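PDB 2PT5: shikimate kinase from Aquifex aeolicus, which probably catalyses the ATP-dependent phosphorylation of the 3-hydroxyl group of shikimate, the fifth of seven steps on the pathway to chorismate. Local coordinates for residues R22-P27 with E156-L161. Residues are numbered along the deposited sequence; the frame is centred on the assembly and turned at random.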
loop_
_atom_site.group_PDB
_atom_site.type_symbol
_atom_site.label_atom_id
_atom_site.label_comp_id
_atom_site.label_asym_id
_atom_site.label_seq_id
_atom_site.Cartn_x
_atom_site.Cartn_y
_atom_site.Cartn_z
ATOM N N ARG A 22 3.055 12.556 -10.150
ATOM C CA ARG A 22 3.123 13.892 -10.715
ATOM C C ARG A 22 4.526 14.266 -11.179
ATOM O O ARG A 22 4.680 14.967 -12.174
ATOM C CB ARG A 22 2.597 14.911 -9.703
ATOM C CG ARG A 22 1.080 14.979 -9.716
ATOM C CD ARG A 22 0.559 16.100 -8.845
ATOM N NE ARG A 22 0.242 15.654 -7.494
ATOM C CZ ARG A 22 0.026 16.480 -6.477
ATOM N NH1 ARG A 22 0.107 17.796 -6.668
ATOM N NH2 ARG A 22 -0.292 15.992 -5.281
ATOM N N SER A 23 5.546 13.792 -10.465
ATOM C CA SER A 23 6.927 14.083 -10.834
ATOM C C SER A 23 7.414 13.190 -11.974
ATOM O O SER A 23 8.427 13.483 -12.598
ATOM C CB SER A 23 7.849 13.879 -9.639
ATOM O OG SER A 23 7.916 12.505 -9.319
ATOM N N LEU A 24 6.706 12.093 -12.225
ATOM C CA LEU A 24 7.084 11.163 -13.288
ATOM C C LEU A 24 6.129 11.266 -14.472
ATOM O O LEU A 24 6.305 10.585 -15.470
ATOM C CB LEU A 24 7.085 9.716 -12.760
ATOM C CG LEU A 24 8.076 9.399 -11.629
ATOM C CD1 LEU A 24 7.834 7.980 -11.110
ATOM C CD2 LEU A 24 9.515 9.556 -12.139
ATOM N N ASN A 25 5.111 12.112 -14.347
ATOM C CA ASN A 25 4.128 12.289 -15.411
ATOM C C ASN A 25 3.378 11.015 -15.773
ATOM O O ASN A 25 3.204 10.708 -16.947
ATOM C CB ASN A 25 4.799 12.843 -16.668
ATOM C CG ASN A 25 4.158 14.121 -17.140
ATOM O OD1 ASN A 25 2.976 14.144 -17.500
ATOM N ND2 ASN A 25 4.925 15.204 -17.126
ATOM N N ILE A 26 2.949 10.266 -14.762
ATOM C CA ILE A 26 2.192 9.043 -14.984
ATOM C C ILE A 26 1.029 9.054 -14.006
ATOM O O ILE A 26 1.115 9.671 -12.944
ATOM C CB ILE A 26 3.055 7.786 -14.749
ATOM C CG1 ILE A 26 3.640 7.796 -13.330
ATOM C CG2 ILE A 26 4.161 7.733 -15.790
ATOM C CD1 ILE A 26 4.571 6.623 -13.037
ATOM N N PRO A 27 -0.077 8.373 -14.349
ATOM C CA PRO A 27 -1.249 8.336 -13.465
ATOM C C PRO A 27 -1.068 7.573 -12.151
ATOM O O PRO A 27 -0.268 6.636 -12.048
ATOM C CB PRO A 27 -2.327 7.712 -14.348
ATOM C CG PRO A 27 -1.545 6.787 -15.228
ATOM C CD PRO A 27 -0.310 7.590 -15.577
ATOM N N GLU A 156 13.478 10.379 -1.938
ATOM C CA GLU A 156 14.123 9.109 -1.622
ATOM C C GLU A 156 13.821 8.103 -2.725
ATOM O O GLU A 156 14.718 7.437 -3.245
ATOM C CB GLU A 156 13.600 8.562 -0.288
ATOM C CG GLU A 156 14.146 9.245 0.963
ATOM C CD GLU A 156 13.435 8.787 2.236
ATOM O OE1 GLU A 156 13.328 7.561 2.461
ATOM O OE2 GLU A 156 12.982 9.653 3.015
ATOM N N ILE A 157 12.548 7.995 -3.085
ATOM C CA ILE A 157 12.149 7.052 -4.119
ATOM C C ILE A 157 12.760 7.396 -5.474
ATOM O O ILE A 157 13.313 6.528 -6.147
ATOM C CB ILE A 157 10.616 6.981 -4.238
ATOM C CG1 ILE A 157 10.027 6.444 -2.929
ATOM C CG2 ILE A 157 10.220 6.070 -5.400
ATOM C CD1 ILE A 157 8.533 6.596 -2.840
ATOM N N LEU A 158 12.660 8.662 -5.873
ATOM C CA LEU A 158 13.228 9.084 -7.147
ATOM C C LEU A 158 14.705 8.704 -7.204
ATOM O O LEU A 158 15.145 8.052 -8.151
ATOM C CB LEU A 158 13.054 10.599 -7.330
ATOM C CG LEU A 158 11.592 11.017 -7.522
ATOM C CD1 LEU A 158 11.472 12.528 -7.563
ATOM C CD2 LEU A 158 11.071 10.402 -8.819
ATOM N N LEU A 159 15.465 9.091 -6.182
ATOM C CA LEU A 159 16.890 8.769 -6.153
ATOM C C LEU A 159 17.138 7.269 -6.270
ATOM O O LEU A 159 18.102 6.842 -6.907
ATOM C CB LEU A 159 17.544 9.315 -4.876
ATOM C CG LEU A 159 17.789 10.832 -4.886
ATOM C CD1 LEU A 159 18.383 11.278 -3.553
ATOM C CD2 LEU A 159 18.728 11.188 -6.031
ATOM N N SER A 160 16.268 6.468 -5.665
ATOM C CA SER A 160 16.417 5.025 -5.739
ATOM C C SER A 160 16.067 4.550 -7.140
ATOM O O SER A 160 16.764 3.714 -7.703
ATOM C CB SER A 160 15.515 4.327 -4.718
ATOM O OG SER A 160 15.873 4.689 -3.397
ATOM N N LEU A 161 14.996 5.091 -7.713
ATOM C CA LEU A 161 14.598 4.688 -9.063
ATOM C C LEU A 161 15.649 5.081 -10.096
ATOM O O LEU A 161 15.917 4.329 -11.030
ATOM C CB LEU A 161 13.242 5.300 -9.443
ATOM C CG LEU A 161 12.008 4.751 -8.718
ATOM C CD1 LEU A 161 10.751 5.418 -9.265
ATOM C CD2 LEU A 161 11.923 3.250 -8.905
#
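L24 and L158 both place CG anti to their own carbonyl carbon (chi1 -62° and -68°). In this shape the two side chains run antiparallel past one another, touching at one methyl of each, with CD2 of L24 3.8 Å from CD2 of L158. The same L158 methyl also meets the hydroxyl of S23, its CD2 lying 3.8 Å from S23 OG. The serine torsion, chi1 69°, turns OG back toward its own helix, where it hydrogen-bonds to the carbonyl oxygen of L20 one turn earlier; L158 thus meets a hydroxyl whose hydrogen bond is made within helix 13-24. The other branch of L24 reaches one turn further along the second helix, bringing CD1 of L24 to 4.3 Å from CD1 of L161. The contact is small and largely apolar, burying 129 Å² at the protein surface away from the predicted nucleotide and shikimate sites. It joins the last part of helix 13-24, which starts in the P-loop, to helix 150-162 near the end of the chain. Beneath it, L24 and L161 both rest on I3 of the central strand 2-6, and L161 also touches I142 of edge strand 142-145.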